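Local atomic coordinates of PlyP35 (Listeria phage P35, PDB entry 6S3Y), a protein that probably anchors a phage endolysin to the Listeria cell wall, the fragment here being its cell-wall-binding domain, built from two SH3-related sequence repeats. Residues Y15-D18 with N24-S27; P20-S25 with F87-K92; G116-Y121 with Y134-K139; G96-N101 with A123-T128. All coordinates share one frame; numbering follows the deposited sequence. Where two conformers were deposited one is given.

Contact 1 (Y15-D18 with N24-S27); sequences YFQD and NSKS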
loop_
_atom_site.group_PDB
_atom_site.type_symbol
_atom_site.label_atom_id
_atom_site.label_comp_id
_atom_site.label_asym_id
_atom_site.label_seq_id
_atom_site.Cartn_x
_atom_site.Cartn_y
_atom_site.Cartn_z
ATOM N N TYR A 15 -2.667 -2.805 1.562
ATOM C CA TYR A 15 -1.539 -2.988 2.502
ATOM C C TYR A 15 -2.055 -2.793 3.931
ATOM O O TYR A 15 -2.381 -1.665 4.302
ATOM C CB TYR A 15 -0.401 -2.046 2.092
ATOM C CG TYR A 15 0.060 -2.338 0.695
ATOM C CD1 TYR A 15 0.968 -3.351 0.440
ATOM C CD2 TYR A 15 -0.495 -1.661 -0.376
ATOM C CE1 TYR A 15 1.337 -3.656 -0.856
ATOM C CE2 TYR A 15 -0.125 -1.960 -1.683
ATOM C CZ TYR A 15 0.794 -2.963 -1.918
ATOM O OH TYR A 15 1.146 -3.289 -3.198
ATOM N N PHE A 16 -2.163 -3.887 4.673
ATOM C CA PHE A 16 -2.546 -3.888 6.110
ATOM C C PHE A 16 -1.250 -3.946 6.912
ATOM O O PHE A 16 -0.682 -5.046 7.078
ATOM C CB PHE A 16 -3.512 -5.041 6.370
ATOM C CG PHE A 16 -4.179 -5.093 7.717
ATOM C CD1 PHE A 16 -5.030 -4.078 8.138
ATOM C CD2 PHE A 16 -4.005 -6.193 8.534
ATOM C CE1 PHE A 16 -5.699 -4.178 9.346
ATOM C CE2 PHE A 16 -4.668 -6.290 9.752
ATOM C CZ PHE A 16 -5.512 -5.282 10.143
ATOM N N GLN A 17 -0.736 -2.779 7.289
ATOM C CA GLN A 17 0.640 -2.621 7.844
ATOM C C GLN A 17 0.596 -2.690 9.368
ATOM O O GLN A 17 -0.486 -2.454 9.943
ATOM C CB GLN A 17 1.244 -1.286 7.360
ATOM C CG GLN A 17 1.357 -1.141 5.844
ATOM C CD GLN A 17 2.223 -2.215 5.211
ATOM O OE1 GLN A 17 1.722 -3.193 4.636
ATOM N NE2 GLN A 17 3.532 -2.048 5.338
ATOM N N ASP A 18 1.730 -2.971 10.014
ATOM C CA ASP A 18 1.801 -3.072 11.496
ATOM C C ASP A 18 1.753 -1.673 12.122
ATOM O O ASP A 18 1.611 -1.599 13.353
ATOM C CB ASP A 18 3.013 -3.892 11.947
ATOM C CG ASP A 18 4.371 -3.324 11.569
ATOM O OD1 ASP A 18 4.435 -2.389 10.762
ATOM O OD2 ASP A 18 5.370 -3.850 12.081
ATOM N N ASN A 24 8.957 2.168 6.946
ATOM C CA ASN A 24 9.435 1.472 8.166
ATOM C C ASN A 24 8.271 0.696 8.794
ATOM O O ASN A 24 8.154 0.709 10.027
ATOM C CB ASN A 24 10.059 2.433 9.205
ATOM C CG ASN A 24 11.317 3.098 8.689
ATOM O OD1 ASN A 24 12.099 2.472 7.977
ATOM N ND2 ASN A 24 11.488 4.368 9.013
ATOM N N SER A 25 7.414 0.094 7.982
ATOM C CA SER A 25 6.287 -0.755 8.434
ATOM C C SER A 25 6.363 -2.101 7.714
ATOM O O SER A 25 6.884 -2.166 6.617
ATOM C CB SER A 25 4.954 -0.071 8.245
ATOM O OG SER A 25 4.672 0.146 6.863
ATOM N N LYS A 26 5.878 -3.140 8.370
ATOM C CA LYS A 26 5.782 -4.519 7.823
ATOM C C LYS A 26 4.321 -4.790 7.506
ATOM O O LYS A 26 3.456 -4.272 8.214
ATOM C CB LYS A 26 6.307 -5.538 8.838
ATOM C CG LYS A 26 7.812 -5.500 9.030
ATOM C CD LYS A 26 8.282 -6.160 10.283
ATOM C CE LYS A 26 9.790 -6.295 10.284
ATOM N NZ LYS A 26 10.233 -7.127 11.425
ATOM N N SER A 27 4.063 -5.600 6.491
ATOM C CA SER A 27 2.695 -6.020 6.119
ATOM C C SER A 27 2.226 -7.095 7.104
ATOM O O SER A 27 2.865 -8.132 7.212
ATOM C CB SER A 27 2.641 -6.491 4.694
ATOM O OG SER A 27 2.881 -5.395 3.816
#
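The side-chain amide of Gln-17 bridges Ser-25 and Ser-27, and it forms the tightly packed part of this contact. Its carbonyl oxygen OE1 accepts a bond from Ser-27 OG at 2.6 Å, the hydroxyl lying in the carbonyl plane on a lone pair. On the other limb Gln-17 NE2 donates to Ser-25 OG over 2.9 Å, almost straight at 173° and close to the amide plane. Both ends of the amide are thus held, which fixes its rotation. A bend in the Gln-17 chain at chi2 (-60°) brings the amide over to segment 24-27. The two serines have further partners: Ser-25 OG is bonded to Gln-21 O and Ser-27 OG to Gln-30 NE2, while Tyr-134 packs against the same glutamine. Here, in the first SH3-related repeat, the chain leaves strand 6-17, loops round and comes back antiparallel into strand 27-32. Gln-17 and Ser-27 form a non-hydrogen-bonded pair with CA atoms 4.3 Å apart. The looser solvent side, at Asp-18 and Lys-26, is held by one backbone bond and one backbone-to-carboxylate bond. Asp-18 N donates to Lys-26 O at 2.8 Å, and Lys-26 N returns a 2.9 Å bond to Asp-18 OD1, reaching that oxygen from well above the carboxylate plane. The extended lysine chain runs outward, leaving Lys-26 NZ 5.9 Å from Asp-18 OD2, too far for a salt bridge.

Contact 2 (P20-S25 with F87-K92); sequences PQFLNS and FCWDNK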
loop_
_atom_site.group_PDB
_atom_site.type_symbol
_atom_site.label_atom_id
_atom_site.label_comp_id
_atom_site.label_asym_id
_atom_site.label_seq_id
_atom_site.Cartn_x
_atom_site.Cartn_y
_atom_site.Cartn_z
ATOM N N PRO A 20 0.372 2.717 11.112
ATOM C CA PRO A 20 -0.333 3.561 10.145
ATOM C C PRO A 20 0.630 4.473 9.359
ATOM O O PRO A 20 0.458 5.668 9.382
ATOM C CB PRO A 20 -1.289 4.362 11.023
ATOM C CG PRO A 20 -0.517 4.525 12.318
ATOM C CD PRO A 20 0.260 3.242 12.484
ATOM N N GLN A 21 1.591 3.869 8.665
ATOM C CA GLN A 21 2.614 4.586 7.865
ATOM C C GLN A 21 3.102 3.605 6.794
ATOM O O GLN A 21 3.070 2.387 7.040
ATOM C CB GLN A 21 3.755 5.105 8.771
ATOM C CG GLN A 21 4.359 4.038 9.689
ATOM C CD GLN A 21 5.292 4.451 10.818
ATOM O OE1 GLN A 21 4.872 4.968 11.849
ATOM N NE2 GLN A 21 6.573 4.116 10.670
ATOM N N PHE A 22 3.539 4.122 5.643
ATOM C CA PHE A 22 4.079 3.311 4.535
ATOM C C PHE A 22 5.575 3.072 4.697
ATOM O O PHE A 22 6.053 2.047 4.188
ATOM C CB PHE A 22 3.703 3.991 3.233
ATOM C CG PHE A 22 2.238 3.894 2.919
ATOM C CD1 PHE A 22 1.658 2.670 2.602
ATOM C CD2 PHE A 22 1.444 5.014 2.959
ATOM C CE1 PHE A 22 0.319 2.597 2.292
ATOM C CE2 PHE A 22 0.104 4.939 2.650
ATOM C CZ PHE A 22 -0.450 3.731 2.302
ATOM N N LEU A 23 6.292 3.964 5.367
ATOM C CA LEU A 23 7.764 3.847 5.598
ATOM C C LEU A 23 7.996 3.104 6.920
ATOM O O LEU A 23 7.300 3.438 7.910
ATOM C CB LEU A 23 8.364 5.260 5.649
ATOM C CG LEU A 23 9.857 5.358 5.991
ATOM C CD1 LEU A 23 10.716 4.851 4.884
ATOM C CD2 LEU A 23 10.281 6.782 6.354
ATOM N N ASN A 24 8.957 2.168 6.946
ATOM C CA ASN A 24 9.435 1.472 8.166
ATOM C C ASN A 24 8.271 0.696 8.794
ATOM O O ASN A 24 8.154 0.709 10.027
ATOM C CB ASN A 24 10.059 2.433 9.205
ATOM C CG ASN A 24 11.317 3.098 8.689
ATOM O OD1 ASN A 24 12.099 2.472 7.977
ATOM N ND2 ASN A 24 11.488 4.368 9.013
ATOM N N SER A 25 7.414 0.094 7.982
ATOM C CA SER A 25 6.287 -0.755 8.434
ATOM C C SER A 25 6.363 -2.101 7.714
ATOM O O SER A 25 6.884 -2.166 6.617
ATOM C CB SER A 25 4.954 -0.071 8.245
ATOM O OG SER A 25 4.672 0.146 6.863
ATOM N N PHE A 87 1.129 3.386 -4.212
ATOM C CA PHE A 87 1.486 4.814 -4.267
ATOM C C PHE A 87 2.934 4.917 -4.725
ATOM O O PHE A 87 3.711 3.969 -4.456
ATOM C CB PHE A 87 1.371 5.476 -2.902
ATOM C CG PHE A 87 -0.017 5.854 -2.452
ATOM C CD1 PHE A 87 -0.817 6.669 -3.227
ATOM C CD2 PHE A 87 -0.488 5.438 -1.216
ATOM C CE1 PHE A 87 -2.067 7.058 -2.784
ATOM C CE2 PHE A 87 -1.741 5.837 -0.772
ATOM C CZ PHE A 87 -2.539 6.636 -1.556
ATOM N N CYS A 88 3.297 6.052 -5.336
ATOM C CA CYS A 88 4.706 6.524 -5.339
ATOM C C CYS A 88 4.727 7.965 -4.840
ATOM O O CYS A 88 3.688 8.699 -4.967
ATOM C CB CYS A 88 5.363 6.366 -6.703
ATOM S SG CYS A 88 4.453 7.186 -8.032
ATOM N N TRP A 89 5.856 8.366 -4.258
ATOM C CA TRP A 89 5.979 9.671 -3.573
ATOM C C TRP A 89 7.163 10.451 -4.149
ATOM O O TRP A 89 8.174 9.819 -4.497
ATOM C CB TRP A 89 6.190 9.434 -2.078
ATOM C CG TRP A 89 4.999 8.896 -1.327
ATOM C CD1 TRP A 89 4.095 9.606 -0.608
ATOM C CD2 TRP A 89 4.670 7.506 -1.127
ATOM N NE1 TRP A 89 3.218 8.767 0.011
ATOM C CE2 TRP A 89 3.543 7.473 -0.286
ATOM C CE3 TRP A 89 5.215 6.290 -1.568
ATOM C CZ2 TRP A 89 2.939 6.282 0.118
ATOM C CZ3 TRP A 89 4.624 5.111 -1.165
ATOM C CH2 TRP A 89 3.509 5.107 -0.334
ATOM N N ASP A 90 7.080 11.776 -4.120
ATOM C CA ASP A 90 8.187 12.613 -4.655
ATOM C C ASP A 90 9.277 12.754 -3.608
ATOM O O ASP A 90 10.243 13.428 -3.889
ATOM C CB ASP A 90 7.693 13.951 -5.148
ATOM C CG ASP A 90 7.308 14.955 -4.098
ATOM O OD1 ASP A 90 7.062 14.563 -2.940
ATOM O OD2 ASP A 90 7.208 16.118 -4.488
ATOM N N ASN A 91 9.169 12.085 -2.463
ATOM C CA ASN A 91 10.325 12.002 -1.530
ATOM C C ASN A 91 10.261 10.724 -0.697
ATOM O O ASN A 91 9.202 10.089 -0.651
ATOM C CB ASN A 91 10.429 13.286 -0.705
ATOM C CG ASN A 91 9.471 13.315 0.450
ATOM O OD1 ASN A 91 9.571 12.494 1.345
ATOM N ND2 ASN A 91 8.559 14.256 0.431
ATOM N N LYS A 92 11.357 10.379 -0.027
ATOM C CA LYS A 92 11.575 9.042 0.572
ATOM C C LYS A 92 10.950 8.936 1.976
ATOM O O LYS A 92 11.176 7.912 2.614
ATOM C CB LYS A 92 13.069 8.760 0.531
ATOM C CG LYS A 92 13.651 8.791 -0.863
ATOM C CD LYS A 92 15.082 8.373 -0.933
ATOM C CE LYS A 92 15.645 8.467 -2.333
ATOM N NZ LYS A 92 17.041 7.983 -2.361
#
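An aromatic cluster of Phe-22, Phe-87 and Trp-89 joins the loop between strands 6-17 and 27-32 to the end of strand 78-89, linking the two SH3-related repeats. With CG beside the backbone N (chi1 -71°), Phe-22 meets both other rings from one side, and these touch each other too, CB of Phe-87 lying over a face of the indole toward its rim. The far end of Phe-22, at CZ, lies 3.9 Å from CD2 of Phe-87. That pair is an offset edge-to-face arrangement, the edge of Phe-87 turned toward the face of Phe-22, with planes at 79° and centroids 5.7 Å apart. Nearer the backbone, CD2 of Phe-22 comes within 3.5 Å of CZ2 of Trp-89. These two rings meet obliquely, at 49°, and the six-membered part of the indole also rests against CB and CG of Phe-22, so Trp-89 meets the root of the side chain and Phe-87 its end. Trp-46 and the selenomethionine Met-135 add to the packing around Phe-22, while Tyr-63 and Phe-99 meet Phe-87 edge to face. The next loop residue contributes less: CD1 of Leu-23 approaches the backbone O of Lys-92 at 3.8 Å, and the lysine chain itself leads away to a salt bridge with Asp-115. With no hydrogen bond between the segments, this is an apolar aromatic cluster joining a loop of the first SH3-related repeat to a strand of the second.

Contact 3 (G116-Y121 with Y134-K139); sequences GFYPLY and YMFDIK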
loop_
_atom_site.group_PDB
_atom_site.type_symbol
_atom_site.label_atom_id
_atom_site.label_comp_id
_atom_site.label_asym_id
_atom_site.label_seq_id
_atom_site.Cartn_x
_atom_site.Cartn_y
_atom_site.Cartn_z
ATOM N N GLY A 116 16.387 0.837 -1.287
ATOM C CA GLY A 116 15.010 0.304 -1.351
ATOM C C GLY A 116 13.978 1.335 -1.765
ATOM O O GLY A 116 12.756 1.012 -1.715
ATOM N N PHE A 117 14.389 2.545 -2.176
ATOM C CA PHE A 117 13.452 3.546 -2.751
ATOM C C PHE A 117 13.602 3.499 -4.264
ATOM O O PHE A 117 14.526 4.142 -4.808
ATOM C CB PHE A 117 13.695 4.914 -2.131
ATOM C CG PHE A 117 13.421 4.941 -0.653
ATOM C CD1 PHE A 117 12.133 5.090 -0.173
ATOM C CD2 PHE A 117 14.458 4.784 0.254
ATOM C CE1 PHE A 117 11.888 5.108 1.184
ATOM C CE2 PHE A 117 14.215 4.797 1.622
ATOM C CZ PHE A 117 12.933 4.956 2.080
ATOM N N TYR A 118 12.716 2.757 -4.923
ATOM C CA TYR A 118 12.820 2.450 -6.365
ATOM C C TYR A 118 12.346 3.669 -7.145
ATOM O O TYR A 118 11.232 4.158 -6.935
ATOM C CB TYR A 118 12.090 1.141 -6.671
ATOM C CG TYR A 118 12.831 -0.059 -6.157
ATOM C CD1 TYR A 118 12.679 -0.470 -4.842
ATOM C CD2 TYR A 118 13.717 -0.754 -6.956
ATOM C CE1 TYR A 118 13.388 -1.551 -4.341
ATOM C CE2 TYR A 118 14.423 -1.848 -6.468
ATOM C CZ TYR A 118 14.264 -2.238 -5.160
ATOM O OH TYR A 118 14.941 -3.322 -4.702
ATOM N N PRO A 119 13.214 4.229 -8.029
ATOM C CA PRO A 119 12.874 5.451 -8.745
ATOM C C PRO A 119 11.965 5.191 -9.944
ATOM O O PRO A 119 12.187 4.245 -10.696
ATOM C CB PRO A 119 14.245 5.975 -9.192
ATOM C CG PRO A 119 15.060 4.685 -9.387
ATOM C CD PRO A 119 14.593 3.780 -8.278
ATOM N N LEU A 120 10.961 6.044 -10.088
ATOM C CA LEU A 120 10.023 6.042 -11.237
ATOM C C LEU A 120 10.145 7.426 -11.886
ATOM O O LEU A 120 9.753 8.440 -11.224
ATOM C CB LEU A 120 8.589 5.796 -10.777
ATOM C CG LEU A 120 8.341 4.444 -10.117
ATOM C CD1 LEU A 120 6.910 4.335 -9.575
ATOM C CD2 LEU A 120 8.609 3.326 -11.090
ATOM N N TYR A 121 10.652 7.450 -13.122
ATOM C CA TYR A 121 10.706 8.672 -13.939
ATOM C C TYR A 121 9.441 8.720 -14.805
ATOM O O TYR A 121 9.295 7.875 -15.716
ATOM C CB TYR A 121 11.961 8.722 -14.813
ATOM C CG TYR A 121 11.996 10.021 -15.598
ATOM C CD1 TYR A 121 12.427 11.198 -14.989
ATOM C CD2 TYR A 121 11.550 10.113 -16.914
ATOM C CE1 TYR A 121 12.512 12.394 -15.694
ATOM C CE2 TYR A 121 11.560 11.311 -17.610
ATOM C CZ TYR A 121 12.069 12.456 -17.012
ATOM O OH TYR A 121 12.126 13.637 -17.715
ATOM N N TYR A 134 7.900 -3.442 -1.433
ATOM C CA TYR A 134 6.755 -4.300 -1.022
ATOM C C TYR A 134 5.506 -3.997 -1.843
ATOM O O TYR A 134 4.541 -4.735 -1.733
ATOM C CB TYR A 134 6.498 -4.223 0.501
ATOM C CG TYR A 134 5.951 -2.925 1.027
ATOM C CD1 TYR A 134 4.595 -2.662 1.011
ATOM C CD2 TYR A 134 6.773 -1.988 1.642
ATOM C CE1 TYR A 134 4.073 -1.483 1.520
ATOM C CE2 TYR A 134 6.261 -0.813 2.167
ATOM C CZ TYR A 134 4.915 -0.546 2.086
ATOM O OH TYR A 134 4.409 0.606 2.623
HETATM N N MSE A 135 5.516 -2.960 -2.685
HETATM C CA MSE A 135 4.301 -2.608 -3.417
HETATM C C MSE A 135 4.285 -3.165 -4.844
HETATM O O MSE A 135 3.302 -2.935 -5.560
HETATM C CB MSE A 135 4.090 -1.095 -3.446
HETATM C CG MSE A 135 3.779 -0.528 -2.083
HETATM SE SE MSE A 135 3.333 1.354 -2.136
HETATM C CE MSE A 135 2.127 1.475 -0.672
ATOM N N PHE A 136 5.318 -3.906 -5.244
ATOM C CA PHE A 136 5.345 -4.407 -6.614
ATOM C C PHE A 136 6.009 -5.795 -6.690
ATOM O O PHE A 136 6.745 -6.214 -5.768
ATOM C CB PHE A 136 6.074 -3.422 -7.545
ATOM C CG PHE A 136 7.536 -3.188 -7.253
ATOM C CD1 PHE A 136 8.508 -4.054 -7.727
ATOM C CD2 PHE A 136 7.948 -2.071 -6.538
ATOM C CE1 PHE A 136 9.857 -3.810 -7.476
ATOM C CE2 PHE A 136 9.296 -1.835 -6.291
ATOM C CZ PHE A 136 10.258 -2.698 -6.745
ATOM N N ASP A 137 5.769 -6.471 -7.814
ATOM C CA ASP A 137 6.461 -7.728 -8.200
ATOM C C ASP A 137 7.374 -7.470 -9.409
ATOM O O ASP A 137 7.105 -6.558 -10.199
ATOM C CB ASP A 137 5.442 -8.828 -8.481
ATOM C CG ASP A 137 4.758 -9.369 -7.230
ATOM O OD1 ASP A 137 5.447 -9.500 -6.162
ATOM O OD2 ASP A 137 3.557 -9.646 -7.328
ATOM N N ILE A 138 8.404 -8.281 -9.532
ATOM C CA ILE A 138 9.322 -8.371 -10.681
ATOM C C ILE A 138 9.025 -9.705 -11.377
ATOM O O ILE A 138 9.283 -10.775 -10.746
ATOM C CB ILE A 138 10.782 -8.280 -10.205
ATOM C CG1 ILE A 138 11.062 -6.994 -9.398
ATOM C CG2 ILE A 138 11.722 -8.476 -11.396
ATOM C CD1 ILE A 138 12.371 -7.031 -8.687
ATOM N N LYS A 139 8.497 -9.655 -12.601
ATOM C CA LYS A 139 8.095 -10.854 -13.391
ATOM C C LYS A 139 9.302 -11.764 -13.691
ATOM O O LYS A 139 10.286 -11.217 -14.199
ATOM C CB LYS A 139 7.445 -10.400 -14.696
ATOM C CG LYS A 139 7.037 -11.535 -15.626
ATOM C CD LYS A 139 6.133 -11.092 -16.752
ATOM C CE LYS A 139 6.482 -11.725 -18.081
ATOM N NZ LYS A 139 5.289 -11.825 -18.966
#
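Tyr-134 OH, hydrogen-bonded to O of Phe-22 in the loop after strand 6-17, ties down the start of the segment 134-139, from which Phe-136 reaches across to meet Tyr-118 by purely apolar packing. The rings form a T-shaped pair: the edge of Phe-136 points at one face of Tyr-118, with planes at 82° and centroids 5.2 Å apart. Phe-136 CZ leads, 3.7 Å from Tyr-118 CG and displaced from the ring centre toward the rim on the CG side. Beside it, Phe-136 CE2 lies 3.9 Å from Tyr-118 CD1, so the edge-on ring touches the inner part of the tyrosine and not its hydroxyl end. Phe-136 takes this direction because its CG sits between the backbone N and the carbonyl carbon (chi1 63°). Tyr-118 lies in strand 117-121, which forms a hairpin with strand 128-132 inside the second SH3-related repeat. A 3-10 turn at 134-135, which recalls the one preceding the last strand of SH3 domains, leads into the short strand 136-137, paired antiparallel with strand 6-17 of the first repeat. The aromatic pair therefore packs the hairpin against the C-terminal strand where the two halves meet. Ile-131 lies against Tyr-118, Ile-8 of strand 6-17 touches Phe-136, and CG1 of Ile-138 approaches the edge of the phenylalanine ring near its plane.

Contact 4 (G96-N101 with A123-T128); sequences GGDFIN and ASRKKT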
loop_
_atom_site.group_PDB
_atom_site.type_symbol
_atom_site.label_atom_id
_atom_site.label_comp_id
_atom_site.label_asym_id
_atom_site.label_seq_id
_atom_site.Cartn_x
_atom_site.Cartn_y
_atom_site.Cartn_z
ATOM N N GLY A 96 2.565 12.082 2.438
ATOM C CA GLY A 96 2.111 13.372 1.886
ATOM C C GLY A 96 3.067 13.892 0.811
ATOM O O GLY A 96 3.670 13.059 0.064
ATOM N N GLY A 97 3.208 15.209 0.720
ATOM C CA GLY A 97 3.912 15.852 -0.403
ATOM C C GLY A 97 3.172 15.548 -1.692
ATOM O O GLY A 97 1.924 15.473 -1.676
ATOM N N ASP A 98 3.893 15.350 -2.782
ATOM C CA ASP A 98 3.300 14.986 -4.085
ATOM C C ASP A 98 3.361 13.449 -4.173
ATOM O O ASP A 98 4.462 12.869 -4.110
ATOM C CB ASP A 98 4.034 15.741 -5.187
ATOM C CG ASP A 98 3.289 15.820 -6.506
ATOM O OD1 ASP A 98 2.144 15.362 -6.562
ATOM O OD2 ASP A 98 3.884 16.308 -7.472
ATOM N N PHE A 99 2.195 12.802 -4.234
ATOM C CA PHE A 99 2.121 11.333 -4.356
ATOM C C PHE A 99 1.097 11.005 -5.436
ATOM O O PHE A 99 0.168 11.794 -5.646
ATOM C CB PHE A 99 1.838 10.695 -2.995
ATOM C CG PHE A 99 0.510 11.052 -2.376
ATOM C CD1 PHE A 99 -0.646 10.358 -2.724
ATOM C CD2 PHE A 99 0.393 12.085 -1.464
ATOM C CE1 PHE A 99 -1.860 10.660 -2.113
ATOM C CE2 PHE A 99 -0.826 12.418 -0.894
ATOM C CZ PHE A 99 -1.949 11.683 -1.197
ATOM N N ILE A 100 1.297 9.863 -6.081
ATOM C CA ILE A 100 0.435 9.364 -7.194
ATOM C C ILE A 100 -0.131 8.006 -6.774
ATOM O O ILE A 100 0.649 7.141 -6.357
ATOM C CB ILE A 100 1.246 9.284 -8.496
ATOM C CG1 ILE A 100 1.855 10.655 -8.868
ATOM C CG2 ILE A 100 0.395 8.712 -9.610
ATOM C CD1 ILE A 100 2.881 10.582 -9.996
ATOM N N ASN A 101 -1.447 7.861 -6.905
ATOM C CA ASN A 101 -2.186 6.585 -6.767
ATOM C C ASN A 101 -1.837 5.729 -7.992
ATOM O O ASN A 101 -2.193 6.147 -9.104
ATOM C CB ASN A 101 -3.688 6.847 -6.617
ATOM C CG ASN A 101 -4.484 5.568 -6.432
ATOM O OD1 ASN A 101 -4.258 4.608 -7.157
ATOM N ND2 ASN A 101 -5.414 5.534 -5.478
ATOM N N ALA A 123 7.608 10.659 -17.721
ATOM C CA ALA A 123 7.782 11.562 -18.886
ATOM C C ALA A 123 7.008 12.885 -18.688
ATOM O O ALA A 123 7.662 13.952 -18.704
ATOM C CB ALA A 123 7.345 10.857 -20.148
ATOM N N SER A 124 5.698 12.818 -18.445
ATOM C CA SER A 124 4.814 14.020 -18.325
ATOM C C SER A 124 5.246 14.917 -17.153
ATOM O O SER A 124 4.965 16.101 -17.177
ATOM C CB SER A 124 3.379 13.616 -18.177
ATOM O OG SER A 124 3.208 12.922 -16.951
ATOM N N ARG A 125 5.907 14.362 -16.153
ATOM C CA ARG A 125 6.393 15.094 -14.943
ATOM C C ARG A 125 7.889 15.353 -15.176
ATOM O O ARG A 125 8.458 14.715 -16.090
ATOM C CB ARG A 125 6.185 14.245 -13.681
ATOM C CG ARG A 125 4.837 13.565 -13.609
ATOM C CD ARG A 125 3.751 14.567 -13.372
ATOM N NE ARG A 125 4.029 15.363 -12.201
ATOM C CZ ARG A 125 3.433 15.227 -11.010
ATOM N NH1 ARG A 125 2.536 14.258 -10.783
ATOM N NH2 ARG A 125 3.769 16.078 -10.047
ATOM N N LYS A 126 8.508 16.283 -14.483
ATOM C CA LYS A 126 9.978 16.485 -14.616
ATOM C C LYS A 126 10.604 16.114 -13.270
ATOM O O LYS A 126 11.529 16.799 -12.786
ATOM C CB LYS A 126 10.270 17.908 -15.088
ATOM C CG LYS A 126 9.594 18.982 -14.256
ATOM C CD LYS A 126 9.674 20.365 -14.867
ATOM C CE LYS A 126 8.622 21.291 -14.292
ATOM N NZ LYS A 126 8.909 22.700 -14.627
ATOM N N LYS A 127 10.137 15.028 -12.688
ATOM C CA LYS A 127 10.510 14.642 -11.315
ATOM C C LYS A 127 10.551 13.141 -11.131
ATOM O O LYS A 127 9.733 12.485 -11.781
ATOM C CB LYS A 127 9.352 15.043 -10.433
ATOM C CG LYS A 127 9.778 15.940 -9.312
ATOM C CD LYS A 127 8.808 16.350 -8.257
ATOM C CE LYS A 127 7.314 16.383 -8.485
ATOM N NZ LYS A 127 6.753 16.943 -7.234
ATOM N N THR A 128 11.390 12.707 -10.206
ATOM C CA THR A 128 11.509 11.300 -9.782
ATOM C C THR A 128 10.466 11.052 -8.684
ATOM O O THR A 128 10.411 11.869 -7.734
ATOM C CB THR A 128 12.920 11.000 -9.266
ATOM O OG1 THR A 128 13.832 11.450 -10.265
ATOM C CG2 THR A 128 13.111 9.524 -8.994
#
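With CG turned to the far side from the backbone N (chi1 -162°), Asp-98 extends its carboxylate toward Arg-125 and Lys-127, while the arginine chain, bent at both chi2 and chi3, brings an edge of its guanidinium to the carboxylate. Lys-127 bends at chi3 and brings its ammonium to the same oxygen. Both cations converge on Asp-98 OD2. Arg-125 NH2 donates to Asp-98 OD2 at 2.6 Å, arriving on the syn side slightly out of the carboxylate plane, and Lys-127 NZ lies 2.9 Å from OD2 on its anti lone pair. The arginine bond is short but bent, with an angle of 135° at the hydrogen. Carboxylate and guanidinium planes are turned 42° apart, and Asp-98 OD1 stays 3.9 Å from Arg-125 NH2, so the pairing uses one oxygen and is not a two-pronged bridge. Two positive groups on one oxygen would be expected to stabilise the ionised carboxylate. Ile-100 supplies the apolar part, its CD1 meeting Arg-125 NH1 at 3.8 Å as the two side chains approach from opposite directions. Lys-127 NZ also bridges to Asp-90 OD2, which ties a second acid into the cluster. The contact lies at the protein surface. Asp-98 stands just before strand 99-103, whose Ile-100 is backbone-bonded to Cys-88 of strand 78-89, and the two basic residues come from the loop that links strands 117-121 and 128-132; Phe-129 of the latter strand packs on both Asp-98 and Ile-100.

Overall arrangement
Contacts 1 and 2 come first along the chain and share Asn-24 and Ser-25, their centres about 11 Å apart: one closes the loop after strand 6-17, the other packs that loop on strand 78-89. Contacts 3 and 4 interleave within the second SH3-related repeat, centres about 15 Å apart. Contact 3 shares a sheet with contact 1, where strand 136-137 borders strand 6-17, and contact 4 shares one with contact 2 through the neighbouring strands 78-89 and 99-103. Contacts 1 and 4, about 23 Å apart between centres, lie on opposite sides of the chain's centre. Packing thus continues across both repeats, consistent with the two forming one continuous unit.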